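Local coordinates for molybdopterin molybdotransferase (Pyrococcus horikoshii, PDB 1UZ5), which probably catalyses the magnesium-dependent insertion of molybdate into adenylyl-molybdopterin, releasing AMP, during molybdenum cofactor biosynthesis, at residues A[120-124]-A[125-129]; A[106-109]-A[110-113]; A[59-63]-A[64-68]; A[144-147]-A[148-152]. All blocks are in the same frame, centred on the assembly; numbering follows the deposited sequence.

Contact 1 of 4, residues A[120-124]-A[125-129]; sequences VERVN and GEILI
Glu121 and Leu128 are paired by two backbone hydrogen bonds, and a second such pair, Val123 with Glu126, closes the hairpin at its turn. In the first, Leu128 N reaches Glu121 O at 2.8 Å, while Glu121 N donates to Leu128 O at 3.2 Å, the donor lying in the carbonyl plane, on a lone pair of Leu128 O. In the second, Val123 N to Glu126 O is nearly straight (N-H...O 176°) at 2.8 Å, whereas the return bond from Glu126 N to Val123 O is bent and weak. The type I' turn from Val123 to Glu126 has Asn124 and Gly125 at its corners, both with positive phi. Weaker CA-H...O contacts lie between the amide bonds, as from Ile127 CA to Glu121 O at 3.3 Å.

The side-chain contacts fall on two faces. On the face of Val120, Arg122 and Ile127, the CG2 branch of Val120 meets Ile127 CB at 4.2 Å, the two side chains crossing at a slant; Tyr59 packs against all three. On the other face, Glu121 and Leu128 run side by side in the same direction. With Glu121 CG anti to the backbone N (chi1 173°) and its chain extended, OE2 comes 3.8 Å from Leu128 CD1, and Val123 CG2 touches Leu128 CG at 4.4 Å.

Backbone bonds join strand 126-129 to strand 75-83, leaving 120-123 as an outermost strand. The chemistry is therefore uneven: main-chain bonds set the hairpin's register, one face packs in part against Tyr59, and the other carries aliphatic groups mixed with carboxylates.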
loop_
_atom_site.group_PDB
_atom_site.type_symbol
_atom_site.label_atom_id
_atom_site.label_comp_id
_atom_site.label_asym_id
_atom_site.label_seq_id
_atom_site.Cartn_x
_atom_site.Cartn_y
_atom_site.Cartn_z
ATOM N N VAL A 120 38.267 30.843 11.249
ATOM C CA VAL A 120 39.003 31.904 10.577
ATOM C C VAL A 120 38.977 33.126 11.473
ATOM O O VAL A 120 38.181 33.195 12.408
ATOM C CB VAL A 120 38.370 32.291 9.212
ATOM C CG1 VAL A 120 38.072 31.041 8.399
ATOM C CG2 VAL A 120 37.109 33.116 9.433
ATOM N N GLU A 121 39.850 34.086 11.192
ATOM C CA GLU A 121 39.899 35.319 11.965
ATOM C C GLU A 121 39.554 36.482 11.038
ATOM O O GLU A 121 40.168 36.647 9.983
ATOM C CB GLU A 121 41.292 35.517 12.579
ATOM C CG GLU A 121 41.482 36.870 13.259
ATOM C CD GLU A 121 42.741 36.937 14.106
ATOM O OE1 GLU A 121 42.799 36.232 15.136
ATOM O OE2 GLU A 121 43.670 37.690 13.744
ATOM N N ARG A 122 38.567 37.279 11.432
ATOM C CA ARG A 122 38.135 38.416 10.627
ATOM C C ARG A 122 38.949 39.676 10.887
ATOM O O ARG A 122 39.113 40.085 12.033
ATOM C CB ARG A 122 36.660 38.706 10.897
ATOM C CG ARG A 122 35.718 37.590 10.483
ATOM C CD ARG A 122 34.317 37.880 10.971
ATOM N NE ARG A 122 33.847 39.180 10.510
ATOM C CZ ARG A 122 32.721 39.754 10.921
ATOM N NH1 ARG A 122 31.948 39.141 11.808
ATOM N NH2 ARG A 122 32.368 40.941 10.446
ATOM N N VAL A 123 39.449 40.293 9.817
ATOM C CA VAL A 123 40.242 41.518 9.918
ATOM C C VAL A 123 40.035 42.432 8.707
ATOM O O VAL A 123 40.179 42.005 7.565
ATOM C CB VAL A 123 41.760 41.208 10.035
ATOM C CG1 VAL A 123 42.012 40.259 11.189
ATOM C CG2 VAL A 123 42.281 40.604 8.739
ATOM N N ASN A 124 39.689 43.690 8.968
ATOM C CA ASN A 124 39.473 44.688 7.916
ATOM C C ASN A 124 38.785 44.172 6.647
ATOM O O ASN A 124 39.312 44.330 5.543
ATOM C CB ASN A 124 40.810 45.330 7.522
ATOM C CG ASN A 124 41.474 46.061 8.674
ATOM O OD1 ASN A 124 41.907 45.448 9.650
ATOM N ND2 ASN A 124 41.554 47.383 8.566
ATOM N N GLY A 125 37.607 43.572 6.797
ATOM C CA GLY A 125 36.894 43.062 5.636
ATOM C C GLY A 125 37.641 41.948 4.923
ATOM O O GLY A 125 37.493 41.749 3.714
ATOM N N GLU A 126 38.454 41.221 5.681
ATOM C CA GLU A 126 39.233 40.114 5.147
ATOM C C GLU A 126 39.263 39.019 6.189
ATOM O O GLU A 126 38.863 39.236 7.328
ATOM C CB GLU A 126 40.665 40.558 4.836
ATOM C CG GLU A 126 40.743 41.688 3.836
ATOM C CD GLU A 126 42.078 41.740 3.137
ATOM O OE1 GLU A 126 42.414 40.758 2.443
ATOM O OE2 GLU A 126 42.791 42.756 3.279
ATOM N N ILE A 127 39.721 37.836 5.804
ATOM C CA ILE A 127 39.787 36.744 6.756
ATOM C C ILE A 127 41.131 36.029 6.672
ATOM O O ILE A 127 41.761 35.993 5.612
ATOM C CB ILE A 127 38.645 35.719 6.528
ATOM C CG1 ILE A 127 38.743 35.118 5.126
ATOM C CG2 ILE A 127 37.293 36.397 6.709
ATOM C CD1 ILE A 127 37.728 33.994 4.870
ATOM N N LEU A 128 41.565 35.471 7.797
ATOM C CA LEU A 128 42.826 34.743 7.854
ATOM C C LEU A 128 42.538 33.258 8.021
ATOM O O LEU A 128 41.762 32.860 8.889
ATOM C CB LEU A 128 43.684 35.239 9.024
ATOM C CG LEU A 128 44.198 36.680 8.957
ATOM C CD1 LEU A 128 44.955 37.003 10.236
ATOM C CD2 LEU A 128 45.100 36.856 7.745
ATOM N N ILE A 129 43.172 32.453 7.177
ATOM C CA ILE A 129 43.002 31.008 7.187
ATOM C C ILE A 129 44.333 30.370 7.574
ATOM O O ILE A 129 45.365 30.654 6.964
ATOM C CB ILE A 129 42.552 30.521 5.794
ATOM C CG1 ILE A 129 41.250 31.238 5.412
ATOM C CG2 ILE A 129 42.361 29.010 5.797
ATOM C CD1 ILE A 129 40.754 30.931 4.022
#

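Contact 2 of 4, residues A[106-109]-A[110-113]; sequences MLPG and NADA
Leu107 has CG anti to its carbonyl carbon (chi1 -84°), and this, with its second torsion, carries CD2 across the turn to lie 3.8 Å from Ala111 O. Closer to the backbone, Leu107 CB faces Ala111 CB at 4.1 Å. The same methyl of Ala111 meets CG and CD of the Pro108 ring, 4.0 Å from each, so that it touches both apolar neighbours. Ala60 of strand 58-61 touches both Pro108 and Ala111 and continues this apolar patch.

The polar part is a type II turn from Pro108 to Ala111, with Gly109 and Asn110 at its corners. Ala111 N donates to Pro108 O at 3.2 Å with an N-H...O angle of 157°, the donor tilted 33° from the carbonyl plane. Water 1 lies 2.7 Å from Pro108 O and 2.8 Å from Ala111 O and can bridge the two carbonyls, though it has more acceptors in reach than protons to give. Asn110 takes a positive phi, as the third position of a type II turn requires, and its ND2 is hydrogen-bonded to Leu93 O.

Beyond the turn, Asp112 and Ala113 both face Val61 in a classic beta bulge, and Asp112 OD1 accepts from Ala63 N. The chemistry implies a turn held at its neck by one amide bond, perhaps with a water, lined by aliphatic groups on its Ala111 side and tied to neighbouring chain through its polar side chains.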
loop_
_atom_site.group_PDB
_atom_site.type_symbol
_atom_site.label_atom_id
_atom_site.label_comp_id
_atom_site.label_asym_id
_atom_site.label_seq_id
_atom_site.Cartn_x
_atom_site.Cartn_y
_atom_site.Cartn_z
ATOM N N MET A 106 23.429 28.696 -1.328
ATOM C CA MET A 106 24.142 28.260 -2.525
ATOM C C MET A 106 25.533 28.889 -2.661
ATOM O O MET A 106 25.688 30.096 -2.519
ATOM C CB MET A 106 23.316 28.606 -3.758
ATOM C CG MET A 106 23.904 28.137 -5.070
ATOM S SD MET A 106 22.738 28.387 -6.421
ATOM C CE MET A 106 23.842 28.323 -7.877
ATOM N N LEU A 107 26.544 28.077 -2.954
ATOM C CA LEU A 107 27.889 28.627 -3.106
ATOM C C LEU A 107 27.996 29.502 -4.338
ATOM O O LEU A 107 27.437 29.192 -5.386
ATOM C CB LEU A 107 28.939 27.513 -3.212
ATOM C CG LEU A 107 29.473 26.901 -1.910
ATOM C CD1 LEU A 107 28.348 26.293 -1.085
ATOM C CD2 LEU A 107 30.511 25.844 -2.263
ATOM N N PRO A 108 28.735 30.612 -4.229
ATOM C CA PRO A 108 28.900 31.509 -5.377
ATOM C C PRO A 108 29.825 30.837 -6.399
ATOM O O PRO A 108 30.453 29.814 -6.099
ATOM C CB PRO A 108 29.510 32.758 -4.749
ATOM C CG PRO A 108 30.335 32.201 -3.626
ATOM C CD PRO A 108 29.459 31.108 -3.043
ATOM N N GLY A 109 29.898 31.398 -7.600
ATOM C CA GLY A 109 30.741 30.822 -8.638
ATOM C C GLY A 109 32.184 30.597 -8.205
ATOM O O GLY A 109 32.744 31.395 -7.453
ATOM N N ASN A 110 32.768 29.501 -8.681
ATOM C CA ASN A 110 34.152 29.103 -8.385
ATOM C C ASN A 110 34.420 28.613 -6.967
ATOM O O ASN A 110 35.492 28.071 -6.699
ATOM C CB ASN A 110 35.145 30.235 -8.707
ATOM C CG ASN A 110 35.130 30.621 -10.168
ATOM O OD1 ASN A 110 34.900 29.781 -11.029
ATOM N ND2 ASN A 110 35.383 31.892 -10.455
ATOM N N ALA A 111 33.478 28.797 -6.049
ATOM C CA ALA A 111 33.708 28.320 -4.686
ATOM C C ALA A 111 33.518 26.809 -4.649
ATOM O O ALA A 111 32.652 26.277 -5.341
ATOM C CB ALA A 111 32.745 28.990 -3.709
ATOM N N ASP A 112 34.322 26.112 -3.849
ATOM C CA ASP A 112 34.181 24.662 -3.747
ATOM C C ASP A 112 34.325 24.164 -2.318
ATOM O O ASP A 112 34.373 22.962 -2.070
ATOM C CB ASP A 112 35.180 23.946 -4.662
ATOM C CG ASP A 112 36.628 24.279 -4.334
ATOM O OD1 ASP A 112 36.880 24.933 -3.303
ATOM O OD2 ASP A 112 37.515 23.871 -5.112
ATOM N N ALA A 113 34.395 25.098 -1.377
ATOM C CA ALA A 113 34.493 24.749 0.030
ATOM C C ALA A 113 33.988 25.893 0.890
ATOM O O ALA A 113 33.972 27.045 0.460
ATOM C CB ALA A 113 35.942 24.423 0.402
HETATM O O HOH W 1 30.481 27.248 -6.886
#

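Contact 3 of 4, residues A[59-63]-A[64-68]; sequences YAVRA and EDTFM
The carbonyl oxygen of Ala63 approaches the Phe67 ring obliquely, 3.3 Å from CD1, and Ala63 CB lies 4.3 Å from CE1. The ring is folded back over the short 3-10 segment, with Glu64 CA 3.5 Å above its plane, over the centre. The other flat group is the guanidinium of Arg62, which two carboxylates approach obliquely. Its plane is 15° from that of Asp65 but 49° from that of Glu64. Both ion pairs are long: NH2 is 3.9 Å from Glu64 OE2, and Asp65 OD2 sits well out of the guanidinium plane, where no N-H points at it. Charge is probably what links these groups; the buried Arg62 NE has no hydrogen-bond partner in the model. The bend in the arginine chain turns its end back towards the acids, while NH1 donates to Leu93 O and Asp65 OD2 accepts from Gly96 N. Water 2 joins Asp65 OD2 to Arg62 N.

Here strand 58-61 runs out into a 3-10 turn. Asp65 N donates to Arg62 O, and Thr66 N to Ala63 O from above the carbonyl plane. Ala63 O also accepts from Thr66 OG1 at 2.7 Å, in the carbonyl plane and on a lone pair, so one oxygen accepts two hydrogen bonds from one residue. Chi1 of 75° sets OG1 facing that oxygen, and Ala133 N is hydrogen-bonded to the same hydroxyl. A valine here would probably leave Ala63 O with one bond fewer and Ala133 N without its acceptor. On the other branch, Thr66 CG2 packs on Val61 CG2 at 4.3 Å.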
loop_
_atom_site.group_PDB
_atom_site.type_symbol
_atom_site.label_atom_id
_atom_site.label_comp_id
_atom_site.label_asym_id
_atom_site.label_seq_id
_atom_site.Cartn_x
_atom_site.Cartn_y
_atom_site.Cartn_z
ATOM N N TYR A 59 32.712 30.859 5.477
ATOM C CA TYR A 59 33.166 31.516 4.269
ATOM C C TYR A 59 33.427 30.580 3.112
ATOM O O TYR A 59 34.197 29.621 3.229
ATOM C CB TYR A 59 34.421 32.339 4.570
ATOM C CG TYR A 59 34.160 33.433 5.570
ATOM C CD1 TYR A 59 34.160 33.176 6.943
ATOM C CD2 TYR A 59 33.838 34.717 5.141
ATOM C CE1 TYR A 59 33.841 34.177 7.862
ATOM C CE2 TYR A 59 33.518 35.714 6.042
ATOM C CZ TYR A 59 33.519 35.444 7.397
ATOM O OH TYR A 59 33.190 36.456 8.272
ATOM N N ALA A 60 32.769 30.871 1.994
ATOM C CA ALA A 60 32.914 30.099 0.776
ATOM C C ALA A 60 34.234 30.538 0.173
ATOM O O ALA A 60 34.498 31.735 0.060
ATOM C CB ALA A 60 31.774 30.411 -0.192
ATOM N N VAL A 61 35.051 29.572 -0.224
ATOM C CA VAL A 61 36.354 29.873 -0.805
ATOM C C VAL A 61 36.686 28.915 -1.934
ATOM O O VAL A 61 35.995 27.924 -2.149
ATOM C CB VAL A 61 37.492 29.714 0.236
ATOM C CG1 VAL A 61 37.204 30.544 1.474
ATOM C CG2 VAL A 61 37.652 28.231 0.607
ATOM N N ARG A 62 37.744 29.241 -2.664
ATOM C CA ARG A 62 38.251 28.368 -3.712
ATOM C C ARG A 62 39.309 27.629 -2.887
ATOM O O ARG A 62 40.286 28.234 -2.453
ATOM C CB ARG A 62 38.898 29.199 -4.819
ATOM C CG ARG A 62 37.912 30.097 -5.532
ATOM C CD ARG A 62 38.587 31.188 -6.345
ATOM N NE ARG A 62 39.649 30.678 -7.201
ATOM C CZ ARG A 62 39.865 31.090 -8.447
ATOM N NH1 ARG A 62 39.087 32.020 -8.990
ATOM N NH2 ARG A 62 40.860 30.572 -9.151
ATOM N N ALA A 63 39.098 26.344 -2.632
ATOM C CA ALA A 63 40.026 25.567 -1.802
ATOM C C ALA A 63 41.510 25.764 -2.137
ATOM O O ALA A 63 42.346 25.890 -1.240
ATOM C CB ALA A 63 39.666 24.091 -1.869
ATOM N N GLU A 64 41.826 25.792 -3.426
ATOM C CA GLU A 64 43.194 25.968 -3.899
ATOM C C GLU A 64 43.885 27.217 -3.345
ATOM O O GLU A 64 45.100 27.220 -3.158
ATOM C CB GLU A 64 43.202 26.027 -5.426
ATOM C CG GLU A 64 42.399 27.198 -5.984
ATOM C CD GLU A 64 42.023 27.013 -7.440
ATOM O OE1 GLU A 64 42.935 26.907 -8.286
ATOM O OE2 GLU A 64 40.808 26.972 -7.734
ATOM N N ASP A 65 43.119 28.278 -3.092
ATOM C CA ASP A 65 43.699 29.513 -2.568
ATOM C C ASP A 65 44.175 29.369 -1.125
ATOM O O ASP A 65 44.813 30.272 -0.582
ATOM C CB ASP A 65 42.689 30.664 -2.625
ATOM C CG ASP A 65 42.346 31.085 -4.040
ATOM O OD1 ASP A 65 43.027 30.639 -4.988
ATOM O OD2 ASP A 65 41.391 31.877 -4.199
ATOM N N THR A 66 43.858 28.242 -0.497
ATOM C CA THR A 66 44.241 28.026 0.893
ATOM C C THR A 66 45.302 26.937 1.089
ATOM O O THR A 66 45.649 26.617 2.223
ATOM C CB THR A 66 43.030 27.606 1.737
ATOM O OG1 THR A 66 42.710 26.240 1.446
ATOM C CG2 THR A 66 41.814 28.491 1.431
ATOM N N PHE A 67 45.813 26.380 -0.001
ATOM C CA PHE A 67 46.784 25.295 0.095
ATOM C C PHE A 67 48.075 25.567 0.867
ATOM O O PHE A 67 48.616 24.659 1.496
ATOM C CB PHE A 67 47.106 24.763 -1.310
ATOM C CG PHE A 67 45.989 23.950 -1.922
ATOM C CD1 PHE A 67 44.839 23.653 -1.188
ATOM C CD2 PHE A 67 46.085 23.481 -3.228
ATOM C CE1 PHE A 67 43.803 22.908 -1.748
ATOM C CE2 PHE A 67 45.052 22.733 -3.798
ATOM C CZ PHE A 67 43.912 22.447 -3.058
ATOM N N MET A 68 48.562 26.802 0.835
ATOM C CA MET A 68 49.792 27.149 1.543
ATOM C C MET A 68 49.532 27.646 2.962
ATOM O O MET A 68 50.451 28.087 3.649
ATOM C CB MET A 68 50.565 28.219 0.764
ATOM C CG MET A 68 50.960 27.796 -0.642
ATOM S SD MET A 68 51.916 26.257 -0.659
ATOM C CE MET A 68 53.586 26.888 -0.431
HETATM O O HOH W 2 39.284 31.750 -2.350
#

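Contact 4 of 4, residues A[144-147]-A[148-152]; sequences IDIE and KGRLL
Ile146 carries the packed, apolar part of this turn: its CG2 branch lies 4.1 Å from Arg150 CD and 4.1 Å from Leu152 CD2. Ile146 CG2 stands anti to the backbone N, which turns that methyl across the turn, and the isoleucine and arginine side chains meet at about a right angle. Arg150 contributes CB and CD of its stem, which runs extended from CG to NE. Leu166 of helix 161-169 touches both Ile146 and Leu152, so the apolar side of the turn rests on that helix.

The opposite character is found at Glu147, Lys148 and Gly149, all exposed. The lysine chain is fully extended, and its CB points away from the preceding residues, although it still touches Glu147. What orders this end is bonds from backbone amides: Arg150 N donates to Glu147 O at 3.0 Å with an N-H...O angle of 146°, and Lys148 N is hydrogen-bonded to Asp47 OD1.

Gly149 has phi 93° and psi -4°, where a side chain would collide with the preceding carbonyl oxygen. With Lys148 it forms the corners of a type II beta turn from Glu147 to Arg150, leading from the classic bulge of Asp145 and Ile146 opposite Val48 into strand 151-153.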
loop_
_atom_site.group_PDB
_atom_site.type_symbol
_atom_site.label_atom_id
_atom_site.label_comp_id
_atom_site.label_asym_id
_atom_site.label_seq_id
_atom_site.Cartn_x
_atom_site.Cartn_y
_atom_site.Cartn_z
ATOM N N ILE A 144 23.769 14.861 -3.919
ATOM C CA ILE A 144 24.321 13.907 -2.956
ATOM C C ILE A 144 23.263 13.309 -2.019
ATOM O O ILE A 144 23.456 12.226 -1.461
ATOM C CB ILE A 144 25.453 14.564 -2.127
ATOM C CG1 ILE A 144 26.757 14.526 -2.925
ATOM C CG2 ILE A 144 25.657 13.828 -0.812
ATOM C CD1 ILE A 144 26.650 15.081 -4.331
ATOM N N ASP A 145 22.150 14.015 -1.847
ATOM C CA ASP A 145 21.058 13.535 -1.001
ATOM C C ASP A 145 20.302 12.538 -1.885
ATOM O O ASP A 145 20.224 11.347 -1.582
ATOM C CB ASP A 145 20.144 14.707 -0.614
ATOM C CG ASP A 145 19.149 14.353 0.489
ATOM O OD1 ASP A 145 18.849 13.159 0.686
ATOM O OD2 ASP A 145 18.648 15.287 1.149
ATOM N N ILE A 146 19.761 13.042 -2.990
ATOM C CA ILE A 146 19.035 12.218 -3.952
ATOM C C ILE A 146 19.457 12.589 -5.379
ATOM O O ILE A 146 19.288 13.728 -5.815
ATOM C CB ILE A 146 17.505 12.403 -3.822
ATOM C CG1 ILE A 146 17.017 11.837 -2.484
ATOM C CG2 ILE A 146 16.800 11.711 -4.976
ATOM C CD1 ILE A 146 15.531 12.019 -2.241
ATOM N N GLU A 147 20.000 11.617 -6.100
ATOM C CA GLU A 147 20.447 11.838 -7.473
ATOM C C GLU A 147 19.270 11.898 -8.435
ATOM O O GLU A 147 18.330 11.114 -8.325
ATOM C CB GLU A 147 21.371 10.701 -7.912
ATOM C CG GLU A 147 22.797 11.106 -8.215
ATOM C CD GLU A 147 23.588 9.975 -8.851
ATOM O OE1 GLU A 147 23.213 9.535 -9.961
ATOM O OE2 GLU A 147 24.580 9.523 -8.239
ATOM N N LYS A 148 19.319 12.826 -9.382
ATOM C CA LYS A 148 18.258 12.922 -10.371
ATOM C C LYS A 148 18.152 11.541 -11.020
ATOM O O LYS A 148 19.167 10.913 -11.302
ATOM C CB LYS A 148 18.614 13.971 -11.421
ATOM C CG LYS A 148 17.551 14.185 -12.489
ATOM C CD LYS A 148 17.969 15.289 -13.447
ATOM C CE LYS A 148 16.969 15.454 -14.578
ATOM N NZ LYS A 148 17.323 16.598 -15.468
ATOM N N GLY A 149 16.929 11.061 -11.228
ATOM C CA GLY A 149 16.742 9.757 -11.842
ATOM C C GLY A 149 16.613 8.600 -10.860
ATOM O O GLY A 149 16.370 7.463 -11.264
ATOM N N ARG A 150 16.771 8.872 -9.571
ATOM C CA ARG A 150 16.661 7.820 -8.568
ATOM C C ARG A 150 15.206 7.376 -8.382
ATOM O O ARG A 150 14.293 8.198 -8.399
ATOM C CB ARG A 150 17.204 8.302 -7.225
ATOM C CG ARG A 150 17.209 7.221 -6.155
ATOM C CD ARG A 150 17.739 7.738 -4.833
ATOM N NE ARG A 150 17.835 6.677 -3.832
ATOM C CZ ARG A 150 18.612 5.604 -3.950
ATOM N NH1 ARG A 150 19.367 5.443 -5.029
ATOM N NH2 ARG A 150 18.638 4.692 -2.988
ATOM N N LEU A 151 14.998 6.075 -8.204
ATOM C CA LEU A 151 13.652 5.550 -7.999
ATOM C C LEU A 151 13.104 6.079 -6.670
ATOM O O LEU A 151 13.694 5.844 -5.616
ATOM C CB LEU A 151 13.680 4.018 -7.969
ATOM C CG LEU A 151 12.345 3.329 -7.649
ATOM C CD1 LEU A 151 11.308 3.677 -8.716
ATOM C CD2 LEU A 151 12.549 1.823 -7.587
ATOM N N LEU A 152 11.985 6.798 -6.722
ATOM C CA LEU A 152 11.372 7.348 -5.511
ATOM C C LEU A 152 10.162 6.547 -5.013
ATOM O O LEU A 152 10.029 6.303 -3.817
ATOM C CB LEU A 152 10.933 8.794 -5.747
ATOM C CG LEU A 152 12.037 9.762 -6.178
ATOM C CD1 LEU A 152 11.461 11.158 -6.321
ATOM C CD2 LEU A 152 13.159 9.739 -5.153
#

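In the fold
Along the chain the order is contact 3, contact 2, contact 1, contact 4, all within the MoeA N-terminal region. Contact 3 touches contacts 2 and 1, its centre about 11 Å and 13 Å from theirs, whereas contacts 1 and 2 do not meet (nearest atoms about 9 Å). Strand 58-61 of contact 3 and the hairpin of contact 1 share a mixed sheet, and contact 2 leads into its edge strand 113-116. Contact 4 lies apart, its centre about 38 Å from that of contact 1, running into strand 151-153 of the small sheet with 42-43. The chain thus leaves the mixed sheet after contact 1 and returns towards the molecule's centre, consistent with MoeA's elongated, multidomain shape.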